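Long-range contact in telomerase reverse transcriptase (Candida albicans SC5314, PDB 6ZDQ), which probably extends chromosome ends by reverse-transcribing a template within its own RNA component into telomeric DNA repeats: residues N172-S184 with E190-L202. Residues are numbered along the deposited sequence; the frame is centred on the assembly and turned at random.
Sequences NILRSFWYITETS and ELNYFPQYLWKEL
The phenol ring of Tyr179 lies nearly flat on the indole of Trp199, the planes 11° apart and the centroid of the five-membered ring 3.9 Å from that of the tyrosine. Tyr179 belongs to a β-hairpin of the telomerase RNA-binding domain, whose antiparallel strands 178-182 and 191-195 join helix 148-177 to helix 196-214; Trp199 comes from the first turn of that second helix. Tyr179 CG stands anti to the backbone N (chi1 175°), which swings the ring out over the indole, and two broad aromatic surfaces suit a junction where strand meets helix. At the edge of the Phe194 ring sit Thr181 CG2 and the carbonyl oxygen of Tyr179. The other face of the hairpin carries Ile180 and Tyr193: the branched isoleucine sets CG1 obliquely against the phenol, 3.6 Å from Tyr193 CD2, and its CG2 meets Leu191 CD1. The Trp178 indole, with Phe177 CB over one face, has Phe194 C and Pro195 N at its edge; beyond the hairpin, helix 77-91 packs on Trp178 and Tyr193.

Backbone bonds fix the register. Tyr179 N donates to Phe194 O at 2.7 Å, and Asn192 N to Thr181 O at 3.1 Å, almost straight. Pro195 has no N-H, but it faces Trp178 in a non-hydrogen-bonded pair, where the strand asks for none, and it sits at the N-cap of helix 196-214. The next residue ties that helix to the end of the first one: Gln196 N donates to Phe177 O at 2.7 Å, tilted 30° from the carbonyl plane.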
ATOM      1  N   ASN A 172     -22.856   2.276  -3.903  1.00 94.42           N
ATOM      2  CA  ASN A 172     -23.375   3.068  -5.012  1.00104.20           C
ATOM      3  C   ASN A 172     -23.794   4.466  -4.574  1.00105.80           C
ATOM      4  O   ASN A 172     -23.852   5.373  -5.409  1.00101.90           O
ATOM      5  CB  ASN A 172     -24.555   2.346  -5.667  1.00118.23           C
ATOM      6  CG  ASN A 172     -24.893   2.897  -7.040  1.00127.61           C
ATOM      7  OD1 ASN A 172     -24.084   3.588  -7.662  1.00129.71           O
ATOM      8  ND2 ASN A 172     -26.091   2.588  -7.524  1.00134.82           N
ATOM      9  N   ILE A 173     -24.076   4.659  -3.283  1.00114.10           N
ATOM     10  CA  ILE A 173     -24.363   5.997  -2.778  1.00 89.81           C
ATOM     11  C   ILE A 173     -23.085   6.824  -2.707  1.00103.16           C
ATOM     12  O   ILE A 173     -23.073   8.004  -3.075  1.00101.28           O
ATOM     13  CB  ILE A 173     -25.064   5.912  -1.410  1.00 79.74           C
ATOM     14  CG1 ILE A 173     -26.470   5.328  -1.563  1.00 79.72           C
ATOM     15  CG2 ILE A 173     -25.119   7.279  -0.745  1.00 79.96           C
ATOM     16  CD1 ILE A 173     -27.205   5.159  -0.252  1.00 78.93           C
ATOM     17  N   LEU A 174     -21.992   6.219  -2.235  1.00 90.51           N
ATOM     18  CA  LEU A 174     -20.721   6.934  -2.144  1.00 86.96           C
ATOM     19  C   LEU A 174     -20.238   7.385  -3.518  1.00 96.24           C
ATOM     20  O   LEU A 174     -19.805   8.530  -3.691  1.00 82.63           O
ATOM     21  CB  LEU A 174     -19.673   6.046  -1.473  1.00 84.74           C
ATOM     22  CG  LEU A 174     -19.960   5.628  -0.033  1.00 79.89           C
ATOM     23  CD1 LEU A 174     -18.953   4.584   0.405  1.00107.90           C
ATOM     24  CD2 LEU A 174     -19.922   6.833   0.890  1.00 93.35           C
ATOM     25  N   ARG A 175     -20.294   6.488  -4.508  1.00 87.08           N
ATOM     26  CA  ARG A 175     -19.827   6.828  -5.849  1.00 83.30           C
ATOM     27  C   ARG A 175     -20.662   7.939  -6.474  1.00 92.07           C
ATOM     28  O   ARG A 175     -20.139   8.738  -7.259  1.00 96.35           O
ATOM     29  CB  ARG A 175     -19.850   5.589  -6.745  1.00 98.99           C
ATOM     30  CG  ARG A 175     -19.187   4.368  -6.133  1.00123.02           C
ATOM     31  CD  ARG A 175     -19.411   3.129  -6.986  1.00113.37           C
ATOM     32  NE  ARG A 175     -19.158   1.901  -6.236  1.00125.17           N
ATOM     33  CZ  ARG A 175     -17.958   1.352  -6.085  1.00130.61           C
ATOM     34  NH1 ARG A 175     -16.893   1.920  -6.633  1.00134.31           N
ATOM     35  NH2 ARG A 175     -17.822   0.235  -5.383  1.00103.40           N
ATOM     36  N   SER A 176     -21.956   7.997  -6.149  1.00107.17           N
ATOM     37  CA  SER A 176     -22.835   8.991  -6.759  1.00115.58           C
ATOM     38  C   SER A 176     -22.415  10.411  -6.400  1.00101.53           C
ATOM     39  O   SER A 176     -22.546  11.331  -7.216  1.00101.10           O
ATOM     40  CB  SER A 176     -24.283   8.742  -6.334  1.00110.78           C
ATOM     41  OG  SER A 176     -24.717   7.452  -6.727  1.00125.99           O
ATOM     42  N   PHE A 177     -21.913  10.613  -5.182  1.00108.19           N
ATOM     43  CA  PHE A 177     -21.564  11.944  -4.704  1.00 97.69           C
ATOM     44  C   PHE A 177     -20.067  12.205  -4.619  1.00 85.68           C
ATOM     45  O   PHE A 177     -19.644  13.343  -4.829  1.00 99.35           O
ATOM     46  CB  PHE A 177     -22.185  12.188  -3.322  1.00 90.86           C
ATOM     47  CG  PHE A 177     -23.687  12.125  -3.312  1.00 96.64           C
ATOM     48  CD1 PHE A 177     -24.442  13.256  -3.572  1.00 86.14           C
ATOM     49  CD2 PHE A 177     -24.343  10.935  -3.041  1.00 95.32           C
ATOM     50  CE1 PHE A 177     -25.822  13.202  -3.563  1.00 86.33           C
ATOM     51  CE2 PHE A 177     -25.725  10.876  -3.030  1.00 84.83           C
ATOM     52  CZ  PHE A 177     -26.464  12.012  -3.292  1.00 85.10           C
ATOM     53  N   TRP A 178     -19.252  11.191  -4.336  1.00103.10           N
ATOM     54  CA  TRP A 178     -17.828  11.393  -4.113  1.00103.13           C
ATOM     55  C   TRP A 178     -17.009  10.454  -4.981  1.00100.85           C
ATOM     56  O   TRP A 178     -17.399   9.306  -5.216  1.00 87.01           O
ATOM     57  CB  TRP A 178     -17.453  11.174  -2.642  1.00 84.48           C
ATOM     58  CG  TRP A 178     -18.108  12.125  -1.691  1.00 94.56           C
ATOM     59  CD1 TRP A 178     -17.726  13.407  -1.416  1.00 86.01           C
ATOM     60  CD2 TRP A 178     -19.256  11.866  -0.876  1.00 90.17           C
ATOM     61  NE1 TRP A 178     -18.568  13.962  -0.483  1.00 86.13           N
ATOM     62  CE2 TRP A 178     -19.516  13.036  -0.136  1.00 84.82           C
ATOM     63  CE3 TRP A 178     -20.091  10.757  -0.702  1.00 95.80           C
ATOM     64  CZ2 TRP A 178     -20.576  13.129   0.763  1.00 88.29           C
ATOM     65  CZ3 TRP A 178     -21.142  10.853   0.190  1.00111.42           C
ATOM     66  CH2 TRP A 178     -21.375  12.030   0.912  1.00 90.86           C
ATOM     67  N   TYR A 179     -15.873  10.955  -5.463  1.00 86.76           N
ATOM     68  CA  TYR A 179     -14.855  10.124  -6.094  1.00106.24           C
ATOM     69  C   TYR A 179     -13.906   9.646  -5.000  1.00109.52           C
ATOM     70  O   TYR A 179     -13.154  10.443  -4.430  1.00104.24           O
ATOM     71  CB  TYR A 179     -14.107  10.898  -7.177  1.00100.28           C
ATOM     72  CG  TYR A 179     -12.960  10.130  -7.800  1.00107.52           C
ATOM     73  CD1 TYR A 179     -13.167   9.296  -8.890  1.00113.20           C
ATOM     74  CD2 TYR A 179     -11.669  10.241  -7.296  1.00101.85           C
ATOM     75  CE1 TYR A 179     -12.121   8.591  -9.462  1.00104.71           C
ATOM     76  CE2 TYR A 179     -10.620   9.539  -7.859  1.00 99.18           C
ATOM     77  CZ  TYR A 179     -10.850   8.719  -8.942  1.00105.06           C
ATOM     78  OH  TYR A 179      -9.805   8.022  -9.504  1.00113.96           O
ATOM     79  N   ILE A 180     -13.942   8.351  -4.707  1.00 86.07           N
ATOM     80  CA  ILE A 180     -13.150   7.778  -3.626  1.00 85.66           C
ATOM     81  C   ILE A 180     -11.830   7.280  -4.198  1.00101.36           C
ATOM     82  O   ILE A 180     -11.813   6.507  -5.163  1.00114.49           O
ATOM     83  CB  ILE A 180     -13.914   6.642  -2.925  1.00 83.86           C
ATOM     84  CG1 ILE A 180     -15.346   7.072  -2.598  1.00 88.77           C
ATOM     85  CG2 ILE A 180     -13.197   6.227  -1.656  1.00 83.91           C
ATOM     86  CD1 ILE A 180     -16.384   6.566  -3.581  1.00 88.85           C
ATOM     87  N   THR A 181     -10.722   7.720  -3.605  1.00 98.14           N
ATOM     88  CA  THR A 181      -9.399   7.333  -4.068  1.00103.81           C
ATOM     89  C   THR A 181      -8.462   7.187  -2.878  1.00110.46           C
ATOM     90  O   THR A 181      -8.681   7.764  -1.810  1.00112.35           O
ATOM     91  CB  THR A 181      -8.821   8.350  -5.063  1.00106.08           C
ATOM     92  OG1 THR A 181      -7.514   7.929  -5.475  1.00110.32           O
ATOM     93  CG2 THR A 181      -8.727   9.730  -4.426  1.00 94.76           C
ATOM     94  N   GLU A 182      -7.409   6.401  -3.081  1.00 90.51           N
ATOM     95  CA  GLU A 182      -6.384   6.224  -2.064  1.00 89.95           C
ATOM     96  C   GLU A 182      -5.379   7.367  -2.118  1.00 91.29           C
ATOM     97  O   GLU A 182      -5.090   7.921  -3.181  1.00 91.72           O
ATOM     98  CB  GLU A 182      -5.659   4.890  -2.254  1.00 93.58           C
ATOM     99  CG  GLU A 182      -6.519   3.662  -2.009  1.00124.48           C
ATOM    100  CD  GLU A 182      -5.796   2.372  -2.344  1.00139.05           C
ATOM    101  OE1 GLU A 182      -5.312   2.240  -3.488  1.00140.84           O
ATOM    102  OE2 GLU A 182      -5.704   1.492  -1.461  1.00139.18           O
ATOM    103  N   THR A 183      -4.855   7.726  -0.949  1.00 96.39           N
ATOM    104  CA  THR A 183      -3.801   8.724  -0.878  1.00 95.51           C
ATOM    105  C   THR A 183      -2.452   8.087  -1.190  1.00107.14           C
ATOM    106  O   THR A 183      -2.251   6.884  -1.002  1.00123.47           O
ATOM    107  CB  THR A 183      -3.768   9.378   0.505  1.00 94.55           C
ATOM    108  OG1 THR A 183      -2.725  10.359   0.548  1.00120.43           O
ATOM    109  CG2 THR A 183      -3.522   8.334   1.586  1.00120.67           C
ATOM    110  N   SER A 184      -1.522   8.909  -1.679  1.00120.30           N
ATOM    111  CA  SER A 184      -0.198   8.408  -2.025  1.00113.56           C
ATOM    112  C   SER A 184       0.637   8.052  -0.803  1.00131.91           C
ATOM    113  O   SER A 184       1.696   7.434  -0.958  1.00143.52           O
ATOM    114  CB  SER A 184       0.556   9.435  -2.872  1.00103.84           C
ATOM    115  OG  SER A 184       1.452  10.183  -2.070  1.00104.26           O
ATOM    116  N   GLU A 190      -5.678   6.184   4.972  1.00126.51           N
ATOM    117  CA  GLU A 190      -6.996   6.797   4.927  1.00127.05           C
ATOM    118  C   GLU A 190      -7.354   7.186   3.497  1.00118.55           C
ATOM    119  O   GLU A 190      -6.486   7.511   2.682  1.00115.66           O
ATOM    120  CB  GLU A 190      -7.043   8.028   5.835  1.00124.45           C
ATOM    121  CG  GLU A 190      -8.444   8.511   6.175  1.00136.01           C
ATOM    122  CD  GLU A 190      -8.435   9.746   7.057  1.00153.18           C
ATOM    123  OE1 GLU A 190      -7.460  10.523   6.982  1.00163.52           O
ATOM    124  OE2 GLU A 190      -9.398   9.936   7.830  1.00167.53           O
ATOM    125  N   LEU A 191      -8.648   7.146   3.197  1.00105.38           N
ATOM    126  CA  LEU A 191      -9.152   7.498   1.879  1.00 98.11           C
ATOM    127  C   LEU A 191      -9.539   8.973   1.824  1.00 95.89           C
ATOM    128  O   LEU A 191      -9.809   9.611   2.844  1.00 88.58           O
ATOM    129  CB  LEU A 191     -10.357   6.629   1.512  1.00 94.69           C
ATOM    130  CG  LEU A 191     -10.093   5.138   1.289  1.00 88.61           C
ATOM    131  CD1 LEU A 191     -11.383   4.397   0.975  1.00 84.95           C
ATOM    132  CD2 LEU A 191      -9.085   4.948   0.173  1.00102.13           C
ATOM    133  N   ASN A 192      -9.557   9.512   0.608  1.00 91.14           N
ATOM    134  CA  ASN A 192      -9.979  10.882   0.350  1.00 89.08           C
ATOM    135  C   ASN A 192     -11.277  10.864  -0.443  1.00102.09           C
ATOM    136  O   ASN A 192     -11.370  10.191  -1.475  1.00 91.43           O
ATOM    137  CB  ASN A 192      -8.906  11.660  -0.414  1.00 90.00           C
ATOM    138  CG  ASN A 192      -7.721  12.028   0.453  1.00 91.60           C
ATOM    139  OD1 ASN A 192      -7.805  12.011   1.681  1.00 97.57           O
ATOM    140  ND2 ASN A 192      -6.609  12.373  -0.184  1.00 92.86           N
ATOM    141  N   TYR A 193     -12.273  11.602   0.041  1.00101.70           N
ATOM    142  CA  TYR A 193     -13.592  11.674  -0.585  1.00 86.35           C
ATOM    143  C   TYR A 193     -13.733  13.046  -1.239  1.00 88.43           C
ATOM    144  O   TYR A 193     -14.147  14.016  -0.602  1.00109.98           O
ATOM    145  CB  TYR A 193     -14.693  11.420   0.440  1.00 85.45           C
ATOM    146  CG  TYR A 193     -14.689  10.017   1.004  1.00 96.15           C
ATOM    147  CD1 TYR A 193     -13.882   9.685   2.085  1.00 91.66           C
ATOM    148  CD2 TYR A 193     -15.491   9.024   0.455  1.00 93.12           C
ATOM    149  CE1 TYR A 193     -13.874   8.404   2.604  1.00 84.23           C
ATOM    150  CE2 TYR A 193     -15.489   7.742   0.967  1.00 88.10           C
ATOM    151  CZ  TYR A 193     -14.679   7.436   2.040  1.00 86.97           C
ATOM    152  OH  TYR A 193     -14.675   6.159   2.553  1.00 86.48           O
ATOM    153  N   PHE A 194     -13.388  13.120  -2.519  1.00 87.90           N
ATOM    154  CA  PHE A 194     -13.534  14.360  -3.275  1.00 96.50           C
ATOM    155  C   PHE A 194     -14.925  14.429  -3.894  1.00104.13           C
ATOM    156  O   PHE A 194     -15.362  13.458  -4.522  1.00115.77           O
ATOM    157  CB  PHE A 194     -12.479  14.459  -4.369  1.00 90.08           C
ATOM    158  CG  PHE A 194     -11.092  14.704  -3.850  1.00106.15           C
ATOM    159  CD1 PHE A 194     -10.664  15.990  -3.569  1.00107.29           C
ATOM    160  CD2 PHE A 194     -10.219  13.650  -3.639  1.00 96.73           C
ATOM    161  CE1 PHE A 194      -9.391  16.221  -3.088  1.00119.47           C
ATOM    162  CE2 PHE A 194      -8.941  13.877  -3.159  1.00102.49           C
ATOM    163  CZ  PHE A 194      -8.529  15.165  -2.883  1.00101.85           C
ATOM    164  N   PRO A 195     -15.650  15.535  -3.720  1.00102.45           N
ATOM    165  CA  PRO A 195     -16.970  15.660  -4.349  1.00105.96           C
ATOM    166  C   PRO A 195     -16.887  15.459  -5.856  1.00 94.40           C
ATOM    167  O   PRO A 195     -15.961  15.934  -6.514  1.00 99.54           O
ATOM    168  CB  PRO A 195     -17.395  17.088  -3.993  1.00 91.18           C
ATOM    169  CG  PRO A 195     -16.669  17.380  -2.722  1.00 91.37           C
ATOM    170  CD  PRO A 195     -15.339  16.686  -2.856  1.00103.38           C
ATOM    171  N   GLN A 196     -17.878  14.743  -6.395  1.00 91.58           N
ATOM    172  CA  GLN A 196     -17.816  14.309  -7.787  1.00 94.43           C
ATOM    173  C   GLN A 196     -17.757  15.494  -8.746  1.00103.15           C
ATOM    174  O   GLN A 196     -16.968  15.487  -9.698  1.00127.76           O
ATOM    175  CB  GLN A 196     -19.014  13.416  -8.108  1.00 89.28           C
ATOM    176  CG  GLN A 196     -18.810  12.522  -9.321  1.00 96.66           C
ATOM    177  CD  GLN A 196     -17.751  11.460  -9.093  1.00 97.87           C
ATOM    178  OE1 GLN A 196     -16.799  11.340  -9.864  1.00129.07           O
ATOM    179  NE2 GLN A 196     -17.917  10.676  -8.033  1.00 87.12           N
ATOM    180  N   TYR A 197     -18.588  16.515  -8.522  1.00 99.62           N
ATOM    181  CA  TYR A 197     -18.559  17.680  -9.401  1.00115.76           C
ATOM    182  C   TYR A 197     -17.242  18.438  -9.286  1.00112.89           C
ATOM    183  O   TYR A 197     -16.757  18.987 -10.281  1.00126.49           O
ATOM    184  CB  TYR A 197     -19.744  18.602  -9.105  1.00 96.33           C
ATOM    185  CG  TYR A 197     -19.629  19.382  -7.816  1.00 96.45           C
ATOM    186  CD1 TYR A 197     -19.882  18.780  -6.592  1.00114.39           C
ATOM    187  CD2 TYR A 197     -19.283  20.727  -7.828  1.00 98.59           C
ATOM    188  CE1 TYR A 197     -19.783  19.495  -5.411  1.00125.81           C
ATOM    189  CE2 TYR A 197     -19.182  21.448  -6.656  1.00105.91           C
ATOM    190  CZ  TYR A 197     -19.432  20.828  -5.449  1.00114.67           C
ATOM    191  OH  TYR A 197     -19.331  21.541  -4.278  1.00102.81           O
ATOM    192  N   LEU A 198     -16.650  18.484  -8.089  1.00118.66           N
ATOM    193  CA  LEU A 198     -15.358  19.144  -7.929  1.00107.60           C
ATOM    194  C   LEU A 198     -14.238  18.342  -8.582  1.00123.72           C
ATOM    195  O   LEU A 198     -13.304  18.920  -9.149  1.00127.12           O
ATOM    196  CB  LEU A 198     -15.058  19.365  -6.446  1.00111.57           C
ATOM    197  CG  LEU A 198     -15.858  20.454  -5.731  1.00111.59           C
ATOM    198  CD1 LEU A 198     -15.456  20.539  -4.265  1.00112.62           C
ATOM    199  CD2 LEU A 198     -15.660  21.792  -6.420  1.00131.34           C
ATOM    200  N   TRP A 199     -14.313  17.010  -8.506  1.00120.43           N
ATOM    201  CA  TRP A 199     -13.233  16.170  -9.021  1.00 97.59           C
ATOM    202  C   TRP A 199     -13.058  16.332 -10.525  1.00112.52           C
ATOM    203  O   TRP A 199     -11.926  16.393 -11.019  1.00113.29           O
ATOM    204  CB  TRP A 199     -13.487  14.704  -8.671  1.00105.29           C
ATOM    205  CG  TRP A 199     -12.523  13.762  -9.340  1.00126.29           C
ATOM    206  CD1 TRP A 199     -12.739  13.039 -10.477  1.00117.61           C
ATOM    207  CD2 TRP A 199     -11.187  13.458  -8.918  1.00 99.24           C
ATOM    208  NE1 TRP A 199     -11.623  12.299 -10.786  1.00 92.02           N
ATOM    209  CE2 TRP A 199     -10.657  12.538  -9.845  1.00100.58           C
ATOM    210  CE3 TRP A 199     -10.391  13.871  -7.846  1.00102.75           C
ATOM    211  CZ2 TRP A 199      -9.366  12.025  -9.732  1.00124.52           C
ATOM    212  CZ3 TRP A 199      -9.109  13.360  -7.735  1.00105.70           C
ATOM    213  CH2 TRP A 199      -8.609  12.446  -8.673  1.00120.97           C
ATOM    214  N   LYS A 200     -14.165  16.388 -11.272  1.00110.29           N
ATOM    215  CA  LYS A 200     -14.072  16.526 -12.724  1.00101.09           C
ATOM    216  C   LYS A 200     -13.344  17.806 -13.118  1.00109.53           C
ATOM    217  O   LYS A 200     -12.613  17.828 -14.117  1.00100.10           O
ATOM    218  CB  LYS A 200     -15.468  16.482 -13.345  1.00114.05           C
ATOM    219  CG  LYS A 200     -16.124  15.110 -13.287  1.00124.92           C
ATOM    220  CD  LYS A 200     -17.526  15.144 -13.877  1.00146.47           C
ATOM    221  CE  LYS A 200     -18.138  13.752 -13.927  1.00126.65           C
ATOM    222  NZ  LYS A 200     -18.176  13.109 -12.584  1.00121.45           N
ATOM    223  N   GLU A 201     -13.531  18.883 -12.351  1.00113.10           N
ATOM    224  CA  GLU A 201     -12.790  20.115 -12.611  1.00123.20           C
ATOM    225  C   GLU A 201     -11.307  19.943 -12.301  1.00114.58           C
ATOM    226  O   GLU A 201     -10.446  20.371 -13.080  1.00120.87           O
ATOM    227  CB  GLU A 201     -13.377  21.271 -11.798  1.00123.16           C
ATOM    228  CG  GLU A 201     -14.640  21.880 -12.389  1.00117.08           C
ATOM    229  CD  GLU A 201     -15.124  23.091 -11.611  1.00117.41           C
ATOM    230  OE1 GLU A 201     -15.480  22.936 -10.423  1.00111.36           O
ATOM    231  OE2 GLU A 201     -15.143  24.199 -12.188  1.00125.20           O
ATOM    232  N   LEU A 202     -10.990  19.325 -11.161  1.00118.30           N
ATOM    233  CA  LEU A 202      -9.594  19.076 -10.810  1.00 99.81           C
ATOM    234  C   LEU A 202      -8.929  18.134 -11.806  1.00107.77           C
ATOM    235  O   LEU A 202      -7.788  18.364 -12.224  1.00107.31           O
ATOM    236  CB  LEU A 202      -9.503  18.507  -9.394  1.00 98.27           C
ATOM    237  CG  LEU A 202      -9.846  19.462  -8.252  1.00 98.87           C
ATOM    238  CD1 LEU A 202      -9.948  18.704  -6.943  1.00105.84           C
ATOM    239  CD2 LEU A 202      -8.805  20.563  -8.154  1.00100.99           C
TER